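Local atomic coordinates of putative chromatin binding protein (Chaetomium thermophilum, PDB entry 6QP0), a protein that acts as a tRNA-dependent ATPase, binding ATP through a P-loop domain, and is essential for tRNA modification by Elongator. Residues 5-8 and 14-17; 21-26 and 71-76; 108-113 and 136-141; 141-146 and 151-156. All blocks are in the same frame, centred on the assembly; numbering follows the deposited sequence.

Contact 1: residues 5-8 and 14-17; sequences IVVT and GKTT. With MG (magnesium ion), chain D; ADP (adenosine-5'-diphosphate), chain B; AF3 (aluminum fluoride), chain C.
Oxygen O3B of the ADP beta-phosphate is gripped mainly by Lys15, whose chain also packs on Val7. Lys15 NZ donates to O3B at 2.5 Å, and Lys15 N reaches O3B at 2.6 Å through a weak, bent bond; Gly14 N adds another weak bond. The lysine leaves the helix start with CG anti to its carbonyl carbon (chi1 -67°), runs its CB and CG past Val7, where Lys15 CB lies 3.8 Å from Val7 CG1, then bends at chi3 and chi4 and brings NZ back to the phosphate. Lys15 NZ also donates to fluorine F3 of the aluminium fluoride at 3.0 Å, bridging the beta-phosphate and this mimic of a gamma-phosphoryl group in transfer. With an alanine in its place, O3B and F3 would lose the NZ donor, and the phosphate mimic would probably be held less firmly. Thr16 OG1 binds magnesium at 2.0 Å; Asp130 is the other protein residue of that metal site. Thr17 N donates to ADP O2A at 2.7 Å, so the loop and helix start grip both phosphates through backbone and side chains, as in a Walker A loop. Strand 4-9 lies in the sheet between strands 125-130 and 153-158, and its loop delivers helix 15-31 to the nucleotide.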
loop_
_atom_site.group_PDB
_atom_site.type_symbol
_atom_site.label_atom_id
_atom_site.label_comp_id
_atom_site.label_asym_id
_atom_site.label_seq_id
_atom_site.Cartn_x
_atom_site.Cartn_y
_atom_site.Cartn_z
ATOM N N ILE A 5 5.895 -5.572 -3.044
ATOM C CA ILE A 5 4.459 -5.745 -3.219
ATOM C C ILE A 5 3.811 -4.416 -2.862
ATOM O O ILE A 5 3.741 -4.048 -1.682
ATOM C CB ILE A 5 3.904 -6.883 -2.353
ATOM C CG1 ILE A 5 4.533 -8.215 -2.768
ATOM C CG2 ILE A 5 2.387 -6.942 -2.468
ATOM C CD1 ILE A 5 4.328 -9.329 -1.762
ATOM N N VAL A 6 3.344 -3.694 -3.875
ATOM C CA VAL A 6 2.747 -2.379 -3.680
ATOM C C VAL A 6 1.264 -2.573 -3.384
ATOM O O VAL A 6 0.486 -2.942 -4.267
ATOM C CB VAL A 6 2.954 -1.478 -4.902
ATOM C CG1 VAL A 6 2.462 -0.066 -4.607
ATOM C CG2 VAL A 6 4.416 -1.466 -5.315
ATOM N N VAL A 7 0.877 -2.338 -2.138
ATOM C CA VAL A 7 -0.533 -2.282 -1.776
ATOM C C VAL A 7 -1.080 -0.918 -2.174
ATOM O O VAL A 7 -0.370 0.093 -2.149
ATOM C CB VAL A 7 -0.724 -2.552 -0.272
ATOM C CG1 VAL A 7 -2.179 -2.363 0.124
ATOM C CG2 VAL A 7 -0.244 -3.951 0.078
ATOM N N THR A 8 -2.352 -0.889 -2.560
ATOM C CA THR A 8 -2.972 0.354 -2.998
ATOM C C THR A 8 -4.475 0.258 -2.784
ATOM O O THR A 8 -5.057 -0.828 -2.842
ATOM C CB THR A 8 -2.661 0.654 -4.469
ATOM O OG1 THR A 8 -3.319 1.866 -4.859
ATOM C CG2 THR A 8 -3.124 -0.489 -5.365
ATOM N N GLY A 14 -9.194 -0.981 3.638
ATOM C CA GLY A 14 -8.738 -2.276 4.095
ATOM C C GLY A 14 -7.309 -2.626 3.744
ATOM O O GLY A 14 -6.957 -3.811 3.793
ATOM N N LYS A 15 -6.479 -1.642 3.394
ATOM C CA LYS A 15 -5.086 -1.919 3.061
ATOM C C LYS A 15 -4.373 -2.602 4.222
ATOM O O LYS A 15 -3.794 -3.684 4.066
ATOM C CB LYS A 15 -4.373 -0.618 2.683
ATOM C CG LYS A 15 -4.861 0.010 1.388
ATOM C CD LYS A 15 -4.160 1.335 1.112
ATOM C CE LYS A 15 -5.023 2.524 1.510
ATOM N NZ LYS A 15 -5.454 2.470 2.935
ATOM N N THR A 16 -4.401 -1.976 5.402
ATOM C CA THR A 16 -3.688 -2.528 6.549
ATOM C C THR A 16 -4.202 -3.920 6.894
ATOM O O THR A 16 -3.418 -4.820 7.215
ATOM C CB THR A 16 -3.824 -1.595 7.754
ATOM O OG1 THR A 16 -3.454 -0.261 7.379
ATOM C CG2 THR A 16 -2.933 -2.060 8.894
ATOM N N THR A 17 -5.519 -4.119 6.824
ATOM C CA THR A 17 -6.093 -5.416 7.162
ATOM C C THR A 17 -5.598 -6.496 6.210
ATOM O O THR A 17 -5.166 -7.572 6.641
ATOM C CB THR A 17 -7.618 -5.325 7.139
ATOM O OG1 THR A 17 -8.028 -4.106 7.775
ATOM C CG2 THR A 17 -8.238 -6.506 7.871
HETATM MG MG MG D . -3.090 1.223 6.061
HETATM P PB ADP B . -6.840 1.248 5.891
HETATM O O1B ADP B . -5.671 1.107 6.841
HETATM O O2B ADP B . -7.244 2.692 5.792
HETATM O O3B ADP B . -6.452 0.751 4.520
HETATM P PA ADP B . -8.055 -0.851 7.539
HETATM O O1A ADP B . -7.474 -0.340 8.835
HETATM O O2A ADP B . -7.198 -1.970 6.990
HETATM O O3A ADP B . -8.140 0.388 6.451
HETATM O "O5'" ADP B . -9.602 -1.388 7.813
HETATM C "C5'" ADP B . -10.607 -0.415 8.020
HETATM C "C4'" ADP B . -11.676 -0.953 8.736
HETATM O "O4'" ADP B . -12.540 -1.795 7.828
HETATM C "C3'" ADP B . -11.159 -1.944 9.885
HETATM O "O3'" ADP B . -12.040 -1.831 11.095
HETATM C "C2'" ADP B . -11.239 -3.081 9.401
HETATM O "O2'" ADP B . -11.630 -4.044 10.456
HETATM C "C1'" ADP B . -12.406 -3.032 8.219
HETATM N N9 ADP B . -11.978 -3.825 7.118
HETATM C C8 ADP B . -10.952 -3.720 6.274
HETATM N N7 ADP B . -11.032 -4.754 5.429
HETATM C C5 ADP B . -12.110 -5.484 5.765
HETATM C C6 ADP B . -12.644 -6.636 5.231
HETATM N N6 ADP B . -12.589 -7.702 4.236
HETATM N N1 ADP B . -13.734 -7.171 5.751
HETATM C C2 ADP B . -14.332 -6.587 6.817
HETATM N N3 ADP B . -13.813 -5.455 7.349
HETATM C C4 ADP B . -12.702 -4.910 6.817
HETATM AL AL AF3 C . -5.571 3.849 6.618
HETATM F F1 AF3 C . -4.198 2.829 6.639
HETATM F F2 AF3 C . -6.551 3.978 8.012
HETATM F F3 AF3 C . -6.223 4.341 5.119
HETATM O O HOH W 1 -2.300 2.029 8.076
#

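Contact 2: residues 21-26 and 71-76; sequences QLYAYL and YRLHYI
The helix that follows the P-loop covers the border of the central sheet here, with Tyr23 and Leu26 of helix 15-31 meeting Leu73 of strand 72-77. The two short segments run almost antiparallel, at 172°, with their axes 9.6 Å apart. Leu73 fills the interval. Its CD2 branch lies over one face of the Tyr23 ring in a CH-pi arrangement whose exact closeness is doubtful. Leu73 CD1 turns instead to the leucine one helical turn on, 3.9 Å from Leu26 CD1, the two side chains crossing at about a right angle. Tyr23 holds CG anti to its backbone N (chi1 -177°), which swings the ring out toward the strand to receive the CD2 methyl group. Tyr23 CD2 also approaches Tyr75 CB at 4.1 Å, but the rest of Tyr75 leads off to the magnesium site, where OH is hydrogen-bonded to Asp130 and the side chain packs on Thr16. One strand thus offers apolar packing at one end and a second-shell hydroxyl beside the metal site at the other. Helix-on-sheet packing of this kind, with a parallel strand order of 2-3-1-4-5, is characteristic of the nucleotide-kinase group of P-loop folds.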
loop_
_atom_site.group_PDB
_atom_site.type_symbol
_atom_site.label_atom_id
_atom_site.label_comp_id
_atom_site.label_asym_id
_atom_site.label_seq_id
_atom_site.Cartn_x
_atom_site.Cartn_y
_atom_site.Cartn_z
ATOM N N GLN A 21 -2.702 -9.841 6.664
ATOM C CA GLN A 21 -2.942 -11.187 6.156
ATOM C C GLN A 21 -1.838 -11.619 5.201
ATOM O O GLN A 21 -1.341 -12.750 5.284
ATOM C CB GLN A 21 -4.302 -11.238 5.457
ATOM C CG GLN A 21 -5.474 -10.844 6.344
ATOM C CD GLN A 21 -6.787 -10.773 5.583
ATOM O OE1 GLN A 21 -6.914 -11.318 4.486
ATOM N NE2 GLN A 21 -7.769 -10.094 6.164
ATOM N N LEU A 22 -1.440 -10.732 4.289
ATOM C CA LEU A 22 -0.357 -11.055 3.368
ATOM C C LEU A 22 0.926 -11.369 4.122
ATOM O O LEU A 22 1.629 -12.333 3.793
ATOM C CB LEU A 22 -0.138 -9.896 2.397
ATOM C CG LEU A 22 0.876 -10.133 1.278
ATOM C CD1 LEU A 22 0.372 -11.177 0.299
ATOM C CD2 LEU A 22 1.185 -8.829 0.560
ATOM N N TYR A 23 1.254 -10.563 5.137
ATOM C CA TYR A 23 2.442 -10.821 5.944
ATOM C C TYR A 23 2.383 -12.208 6.568
ATOM O O TYR A 23 3.304 -13.017 6.402
ATOM C CB TYR A 23 2.576 -9.747 7.028
ATOM C CG TYR A 23 3.822 -9.862 7.882
ATOM C CD1 TYR A 23 3.902 -10.792 8.913
ATOM C CD2 TYR A 23 4.910 -9.026 7.669
ATOM C CE1 TYR A 23 5.037 -10.894 9.696
ATOM C CE2 TYR A 23 6.047 -9.119 8.449
ATOM C CZ TYR A 23 6.106 -10.052 9.460
ATOM O OH TYR A 23 7.240 -10.146 10.234
ATOM N N ALA A 24 1.301 -12.502 7.295
ATOM C CA ALA A 24 1.148 -13.818 7.904
ATOM C C ALA A 24 1.271 -14.922 6.864
ATOM O O ALA A 24 1.942 -15.933 7.094
ATOM C CB ALA A 24 -0.196 -13.910 8.627
ATOM N N TYR A 25 0.629 -14.745 5.706
ATOM C CA TYR A 25 0.765 -15.721 4.630
ATOM C C TYR A 25 2.223 -15.862 4.210
ATOM O O TYR A 25 2.762 -16.971 4.152
ATOM C CB TYR A 25 -0.098 -15.312 3.436
ATOM C CG TYR A 25 0.165 -16.133 2.194
ATOM C CD1 TYR A 25 1.169 -15.777 1.300
ATOM C CD2 TYR A 25 -0.587 -17.265 1.916
ATOM C CE1 TYR A 25 1.415 -16.526 0.169
ATOM C CE2 TYR A 25 -0.346 -18.019 0.786
ATOM C CZ TYR A 25 0.654 -17.645 -0.084
ATOM O OH TYR A 25 0.898 -18.392 -1.212
ATOM N N LEU A 26 2.878 -14.743 3.901
ATOM C CA LEU A 26 4.272 -14.798 3.484
ATOM C C LEU A 26 5.178 -15.329 4.584
ATOM O O LEU A 26 6.261 -15.843 4.284
ATOM C CB LEU A 26 4.733 -13.411 3.040
ATOM C CG LEU A 26 4.057 -12.900 1.767
ATOM C CD1 LEU A 26 4.349 -11.425 1.564
ATOM C CD2 LEU A 26 4.505 -13.704 0.556
ATOM N N TYR A 71 13.812 -16.014 2.303
ATOM C CA TYR A 71 13.600 -14.583 2.170
ATOM C C TYR A 71 13.516 -13.913 3.534
ATOM O O TYR A 71 13.331 -14.564 4.566
ATOM C CB TYR A 71 12.310 -14.277 1.387
ATOM C CG TYR A 71 12.370 -14.651 -0.075
ATOM C CD1 TYR A 71 13.115 -13.897 -0.971
ATOM C CD2 TYR A 71 11.675 -15.747 -0.561
ATOM C CE1 TYR A 71 13.174 -14.229 -2.307
ATOM C CE2 TYR A 71 11.727 -16.087 -1.898
ATOM C CZ TYR A 71 12.478 -15.324 -2.766
ATOM O OH TYR A 71 12.535 -15.657 -4.099
ATOM N N ARG A 72 13.665 -12.591 3.514
ATOM C CA ARG A 72 13.371 -11.730 4.650
ATOM C C ARG A 72 12.081 -10.971 4.364
ATOM O O ARG A 72 11.843 -10.541 3.230
ATOM C CB ARG A 72 14.511 -10.746 4.911
ATOM C CG ARG A 72 15.696 -11.327 5.670
ATOM C CD ARG A 72 16.849 -10.329 5.707
ATOM N NE ARG A 72 17.764 -10.512 4.582
ATOM C CZ ARG A 72 18.538 -9.557 4.071
ATOM N NH1 ARG A 72 18.509 -8.326 4.565
ATOM N NH2 ARG A 72 19.337 -9.837 3.050
ATOM N N LEU A 73 11.256 -10.800 5.393
ATOM C CA LEU A 73 9.941 -10.185 5.259
ATOM C C LEU A 73 9.945 -8.819 5.934
ATOM O O LEU A 73 10.267 -8.711 7.122
ATOM C CB LEU A 73 8.866 -11.084 5.869
ATOM C CG LEU A 73 7.414 -10.644 5.687
ATOM C CD1 LEU A 73 7.067 -10.493 4.213
ATOM C CD2 LEU A 73 6.485 -11.645 6.361
ATOM N N HIS A 74 9.578 -7.786 5.178
ATOM C CA HIS A 74 9.517 -6.422 5.681
ATOM C C HIS A 74 8.122 -5.848 5.462
ATOM O O HIS A 74 7.463 -6.138 4.460
ATOM C CB HIS A 74 10.548 -5.517 4.988
ATOM C CG HIS A 74 11.939 -6.065 4.995
ATOM N ND1 HIS A 74 12.845 -5.787 5.996
ATOM C CD2 HIS A 74 12.585 -6.869 4.117
ATOM C CE1 HIS A 74 13.986 -6.400 5.737
ATOM N NE2 HIS A 74 13.855 -7.063 4.601
ATOM N N TYR A 75 7.684 -5.020 6.410
ATOM C CA TYR A 75 6.398 -4.341 6.338
ATOM C C TYR A 75 6.603 -2.856 6.601
ATOM O O TYR A 75 7.214 -2.481 7.607
ATOM C CB TYR A 75 5.404 -4.920 7.348
ATOM C CG TYR A 75 4.146 -4.093 7.505
ATOM C CD1 TYR A 75 3.087 -4.230 6.617
ATOM C CD2 TYR A 75 4.020 -3.178 8.540
ATOM C CE1 TYR A 75 1.940 -3.475 6.756
ATOM C CE2 TYR A 75 2.874 -2.420 8.686
ATOM C CZ TYR A 75 1.839 -2.573 7.793
ATOM O OH TYR A 75 0.697 -1.820 7.933
ATOM N N ILE A 76 6.086 -2.019 5.704
ATOM C CA ILE A 76 6.218 -0.572 5.802
ATOM C C ILE A 76 4.849 0.057 5.593
ATOM O O ILE A 76 4.052 -0.424 4.781
ATOM C CB ILE A 76 7.227 -0.018 4.773
ATOM C CG1 ILE A 76 8.574 -0.730 4.902
ATOM C CG2 ILE A 76 7.400 1.486 4.956
ATOM C CD1 ILE A 76 9.538 -0.427 3.772
#

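Contact 3: residues 108-113 and 136-141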
loop_
_atom_site.group_PDB
_atom_site.type_symbol
_atom_site.label_atom_id
_atom_site.label_comp_id
_atom_site.label_asym_id
_atom_site.label_seq_id
_atom_site.Cartn_x
_atom_site.Cartn_y
_atom_site.Cartn_z
ATOM N N ASP A 108 7.090 14.791 0.454
ATOM C CA ASP A 108 8.025 14.306 1.462
ATOM C C ASP A 108 7.607 12.942 2.001
ATOM O O ASP A 108 8.465 12.126 2.353
ATOM C CB ASP A 108 8.138 15.312 2.608
ATOM C CG ASP A 108 8.753 16.632 2.173
ATOM O OD1 ASP A 108 9.669 16.621 1.324
ATOM O OD2 ASP A 108 8.319 17.684 2.686
ATOM N N ALA A 109 6.299 12.679 2.080
ATOM C CA ALA A 109 5.838 11.356 2.487
ATOM C C ALA A 109 6.315 10.291 1.509
ATOM O O ALA A 109 6.768 9.216 1.919
ATOM C CB ALA A 109 4.314 11.337 2.596
ATOM N N ARG A 110 6.220 10.572 0.206
ATOM C CA ARG A 110 6.718 9.629 -0.789
ATOM C C ARG A 110 8.230 9.471 -0.681
ATOM O O ARG A 110 8.760 8.368 -0.862
ATOM C CB ARG A 110 6.314 10.087 -2.191
ATOM C CG ARG A 110 4.804 10.100 -2.419
ATOM C CD ARG A 110 4.448 10.220 -3.892
ATOM N NE ARG A 110 4.910 11.472 -4.483
ATOM C CZ ARG A 110 4.273 12.635 -4.374
ATOM N NH1 ARG A 110 3.144 12.721 -3.685
ATOM N NH2 ARG A 110 4.774 13.721 -4.950
ATOM N N ALA A 111 8.939 10.560 -0.382
ATOM C CA ALA A 111 10.371 10.457 -0.128
ATOM C C ALA A 111 10.645 9.505 1.030
ATOM O O ALA A 111 11.492 8.610 0.929
ATOM C CB ALA A 111 10.952 11.842 0.156
ATOM N N ALA A 112 9.919 9.676 2.139
ATOM C CA ALA A 112 10.100 8.801 3.291
ATOM C C ALA A 112 9.821 7.350 2.922
ATOM O O ALA A 112 10.603 6.451 3.254
ATOM C CB ALA A 112 9.189 9.248 4.435
ATOM N N LEU A 113 8.704 7.104 2.234
ATOM C CA LEU A 113 8.374 5.748 1.810
ATOM C C LEU A 113 9.457 5.189 0.898
ATOM O O LEU A 113 9.910 4.052 1.074
ATOM C CB LEU A 113 7.017 5.738 1.105
ATOM C CG LEU A 113 5.789 6.061 1.958
ATOM C CD1 LEU A 113 4.604 6.421 1.075
ATOM C CD2 LEU A 113 5.439 4.892 2.865
ATOM N N LYS A 136 -0.217 6.967 -10.270
ATOM C CA LYS A 136 0.480 6.134 -11.244
ATOM C C LYS A 136 1.961 6.483 -11.303
ATOM O O LYS A 136 2.815 5.590 -11.353
ATOM C CB LYS A 136 -0.165 6.288 -12.622
ATOM C CG LYS A 136 -1.580 5.741 -12.702
ATOM C CD LYS A 136 -2.211 6.001 -14.061
ATOM C CE LYS A 136 -3.647 5.491 -14.109
ATOM N NZ LYS A 136 -4.286 5.724 -15.435
ATOM N N GLY A 137 2.285 7.776 -11.302
ATOM C CA GLY A 137 3.683 8.174 -11.289
ATOM C C GLY A 137 4.427 7.622 -10.089
ATOM O O GLY A 137 5.524 7.073 -10.218
ATOM N N TRP A 138 3.838 7.761 -8.899
ATOM C CA TRP A 138 4.456 7.203 -7.701
ATOM C C TRP A 138 4.613 5.694 -7.829
ATOM O O TRP A 138 5.682 5.142 -7.539
ATOM C CB TRP A 138 3.627 7.572 -6.471
ATOM C CG TRP A 138 4.001 6.826 -5.230
ATOM C CD1 TRP A 138 3.183 6.042 -4.474
ATOM C CD2 TRP A 138 5.288 6.786 -4.602
ATOM N NE1 TRP A 138 3.876 5.521 -3.410
ATOM C CE2 TRP A 138 5.171 5.961 -3.466
ATOM C CE3 TRP A 138 6.526 7.371 -4.887
ATOM C CZ2 TRP A 138 6.244 5.704 -2.616
ATOM C CZ3 TRP A 138 7.590 7.115 -4.042
ATOM C CH2 TRP A 138 7.443 6.289 -2.920
ATOM N N ARG A 139 3.559 5.007 -8.277
ATOM C CA ARG A 139 3.665 3.571 -8.509
ATOM C C ARG A 139 4.719 3.259 -9.564
ATOM O O ARG A 139 5.329 2.185 -9.534
ATOM C CB ARG A 139 2.309 2.996 -8.924
ATOM C CG ARG A 139 1.277 2.933 -7.797
ATOM C CD ARG A 139 0.099 2.020 -8.156
ATOM N NE ARG A 139 -0.668 2.515 -9.298
ATOM C CZ ARG A 139 -1.774 3.252 -9.207
ATOM N NH1 ARG A 139 -2.269 3.590 -8.024
ATOM N NH2 ARG A 139 -2.392 3.650 -10.311
ATOM N N TYR A 140 4.952 4.185 -10.500
ATOM C CA TYR A 140 6.003 3.982 -11.489
ATOM C C TYR A 140 7.382 4.135 -10.861
ATOM O O TYR A 140 8.316 3.405 -11.216
ATOM C CB TYR A 140 5.835 4.959 -12.651
ATOM C CG TYR A 140 6.957 4.887 -13.662
ATOM C CD1 TYR A 140 6.967 3.909 -14.647
ATOM C CD2 TYR A 140 8.012 5.794 -13.629
ATOM C CE1 TYR A 140 7.992 3.835 -15.570
ATOM C CE2 TYR A 140 9.040 5.728 -14.550
ATOM C CZ TYR A 140 9.025 4.746 -15.517
ATOM O OH TYR A 140 10.045 4.671 -16.438
ATOM N N GLN A 141 7.534 5.082 -9.930
ATOM C CA GLN A 141 8.794 5.212 -9.208
ATOM C C GLN A 141 9.113 3.928 -8.452
ATOM O O GLN A 141 10.240 3.422 -8.505
ATOM C CB GLN A 141 8.736 6.394 -8.239
ATOM C CG GLN A 141 8.461 7.747 -8.879
ATOM C CD GLN A 141 8.438 8.875 -7.857
ATOM O OE1 GLN A 141 9.160 8.839 -6.861
ATOM N NE2 GLN A 141 7.597 9.877 -8.096
HETATM O O HOH W 2 7.530 12.479 -5.958
#
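Within 108-113 and 136-141 the backbones are nearest at Arg110 and Trp138, whose CA atoms are 7.7 Å apart, and the indole occupies the space between them. Arg110 lays its aliphatic part over one face of the ring. Arg110 CD sits 3.6 Å from Trp138 CD2, offset toward the rim, while Arg110 CB makes a CH-pi contact 3.9 Å from the centroid of the Trp138 six-membered ring. The guanidinium is turned 60° from the indole plane, so the chain's methylenes, rather than a flat stack, carry this contact. Beyond the ring, Arg110 NE donates to a water at 3.2 Å, which also takes a weak bond from Gln141 NE2. Leu113 CB packs at 3.8 Å from Trp138 CZ2, crossing the indole at about a right angle. At chi1 168° the indole of Trp138 is carried away from its own backbone N and across to helix 106-120, and its NE1 bonds to Asn133 OD1. Exchanging Trp138 for a serine would remove the platform under Arg110 and would probably leave Asn133 without its indole partner and a gap beside Leu113. Helices 106-120 and 136-148 are joined through strand 125-130; Leu113 also reaches Asp78 and Leu81 in the loop that follows strand 72-77.

Contact 4: residues 141-146 and 151-156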
loop_
_atom_site.group_PDB
_atom_site.type_symbol
_atom_site.label_atom_id
_atom_site.label_comp_id
_atom_site.label_asym_id
_atom_site.label_seq_id
_atom_site.Cartn_x
_atom_site.Cartn_y
_atom_site.Cartn_z
ATOM N N GLN A 141 7.534 5.082 -9.930
ATOM C CA GLN A 141 8.794 5.212 -9.208
ATOM C C GLN A 141 9.113 3.928 -8.452
ATOM O O GLN A 141 10.240 3.422 -8.505
ATOM C CB GLN A 141 8.736 6.394 -8.239
ATOM C CG GLN A 141 8.461 7.747 -8.879
ATOM C CD GLN A 141 8.438 8.875 -7.857
ATOM O OE1 GLN A 141 9.160 8.839 -6.861
ATOM N NE2 GLN A 141 7.597 9.877 -8.096
ATOM N N LEU A 142 8.121 3.384 -7.740
ATOM C CA LEU A 142 8.331 2.149 -6.994
ATOM C C LEU A 142 8.679 1.000 -7.928
ATOM O O LEU A 142 9.535 0.165 -7.609
ATOM C CB LEU A 142 7.084 1.817 -6.177
ATOM C CG LEU A 142 6.742 2.809 -5.065
ATOM C CD1 LEU A 142 5.348 2.562 -4.519
ATOM C CD2 LEU A 142 7.772 2.718 -3.951
ATOM N N TYR A 143 8.019 0.935 -9.084
ATOM C CA TYR A 143 8.365 -0.067 -10.085
ATOM C C TYR A 143 9.833 0.047 -10.476
ATOM O O TYR A 143 10.573 -0.942 -10.456
ATOM C CB TYR A 143 7.447 0.090 -11.303
ATOM C CG TYR A 143 7.897 -0.636 -12.551
ATOM C CD1 TYR A 143 7.693 -2.000 -12.699
ATOM C CD2 TYR A 143 8.507 0.053 -13.591
ATOM C CE1 TYR A 143 8.098 -2.662 -13.846
ATOM C CE2 TYR A 143 8.915 -0.598 -14.738
ATOM C CZ TYR A 143 8.708 -1.954 -14.862
ATOM O OH TYR A 143 9.114 -2.602 -16.007
ATOM N N CYS A 144 10.279 1.257 -10.817
ATOM C CA CYS A 144 11.682 1.451 -11.162
ATOM C C CYS A 144 12.594 1.175 -9.974
ATOM O O CYS A 144 13.744 0.764 -10.160
ATOM C CB CYS A 144 11.898 2.871 -11.681
ATOM S SG CYS A 144 10.939 3.242 -13.164
ATOM N N GLU A 145 12.102 1.382 -8.752
ATOM C CA GLU A 145 12.904 1.077 -7.573
ATOM C C GLU A 145 13.182 -0.418 -7.477
ATOM O O GLU A 145 14.325 -0.838 -7.264
ATOM C CB GLU A 145 12.201 1.582 -6.312
ATOM C CG GLU A 145 13.053 1.479 -5.057
ATOM C CD GLU A 145 12.440 2.180 -3.859
ATOM O OE1 GLU A 145 11.212 2.409 -3.854
ATOM O OE2 GLU A 145 13.195 2.505 -2.918
ATOM N N ALA A 146 12.143 -1.244 -7.632
ATOM C CA ALA A 146 12.344 -2.689 -7.621
ATOM C C ALA A 146 13.218 -3.128 -8.789
ATOM O O ALA A 146 14.020 -4.060 -8.660
ATOM C CB ALA A 146 10.996 -3.407 -7.661
ATOM N N THR A 151 14.750 -7.000 -8.498
ATOM C CA THR A 151 13.762 -7.860 -7.862
ATOM C C THR A 151 12.393 -7.558 -8.441
ATOM O O THR A 151 12.133 -6.428 -8.878
ATOM C CB THR A 151 13.748 -7.656 -6.338
ATOM O OG1 THR A 151 12.927 -8.656 -5.727
ATOM C CG2 THR A 151 13.220 -6.272 -5.982
ATOM N N PRO A 152 11.489 -8.541 -8.470
ATOM C CA PRO A 152 10.174 -8.311 -9.073
ATOM C C PRO A 152 9.317 -7.372 -8.236
ATOM O O PRO A 152 9.506 -7.218 -7.029
ATOM C CB PRO A 152 9.548 -9.712 -9.136
ATOM C CG PRO A 152 10.672 -10.671 -8.873
ATOM C CD PRO A 152 11.641 -9.933 -8.007
ATOM N N SER A 153 8.351 -6.749 -8.908
ATOM C CA SER A 153 7.375 -5.885 -8.260
ATOM C C SER A 153 5.979 -6.219 -8.765
ATOM O O SER A 153 5.805 -6.710 -9.883
ATOM C CB SER A 153 7.670 -4.405 -8.522
ATOM O OG SER A 153 7.763 -4.143 -9.911
ATOM N N CYS A 154 4.984 -5.943 -7.925
ATOM C CA CYS A 154 3.591 -6.135 -8.299
ATOM C C CYS A 154 2.740 -5.136 -7.529
ATOM O O CYS A 154 3.225 -4.424 -6.643
ATOM C CB CYS A 154 3.124 -7.572 -8.031
ATOM S SG CYS A 154 2.921 -8.006 -6.283
ATOM N N VAL A 155 1.459 -5.089 -7.882
ATOM C CA VAL A 155 0.496 -4.192 -7.257
ATOM C C VAL A 155 -0.664 -5.023 -6.727
ATOM O O VAL A 155 -1.148 -5.937 -7.405
ATOM C CB VAL A 155 -0.004 -3.117 -8.244
ATOM C CG1 VAL A 155 -1.013 -2.204 -7.567
ATOM C CG2 VAL A 155 1.169 -2.316 -8.797
ATOM N N LEU A 156 -1.106 -4.702 -5.513
ATOM C CA LEU A 156 -2.211 -5.403 -4.859
ATOM C C LEU A 156 -3.243 -4.366 -4.427
ATOM O O LEU A 156 -3.048 -3.662 -3.430
ATOM C CB LEU A 156 -1.715 -6.217 -3.668
ATOM C CG LEU A 156 -2.799 -6.750 -2.730
ATOM C CD1 LEU A 156 -3.810 -7.594 -3.494
ATOM C CD2 LEU A 156 -2.176 -7.549 -1.597
#
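This is a helix-to-strand turn, the closing limb of a beta-alpha-beta crossover, in which Ala146 near the end of helix 136-148 meets Thr151 and Ser153 at the start of strand 153-158. A single backbone bond secures it: Thr151 N donates to Ala146 O at 3.0 Å, nearly straight at 164°, though the donor is tilted 26° from the carbonyl plane. The returning chain packs against the Ala146 methyl. Ala146 CB lies 3.4 Å from Thr151 O and 3.6 Å from Ser153 CB, with Thr151 CG2 a little farther off at 4.0 Å. Ser153 turns OG between its backbone N and carbonyl carbon (chi1 55°), which brings the hydroxyl oxygen to 3.5 Å from Tyr143 CD1, obliquely to that ring. Tyr143 continues past the serine to Arg223 and Trp224. Within the sheet, strand 153-158 pairs with strand 4-9 on one flank and with strand 228-231 on the other, while helix 136-148 sets Leu142 on Leu4 and Val6 of strand 4-9 and Glu145 against helix 106-120.

How the contacts relate
Contact 1 is the innermost of the four, its centre about 4 Å from that of the chain, and the one where polar and metal bonds to a ligand dominate. The centres of the others lie about 11 to 13 Å out; contacts 2 and 3 rest chiefly on packing, while contact 4 adds a backbone hydrogen bond. Contacts 1 and 3 are buried, contacts 2 and 4 only partly so. Ile5 of contact 1 packs on Leu22 and Leu26 of helix 15-31, which contact 2 also uses. Contacts 3 and 4 share helix 136-148 and Gln141, and differ in kind: an indole between helices against a tight backbone return. Contact 4 meets contact 1 through strand pairing, Val6 lying beside Cys154 and Leu156.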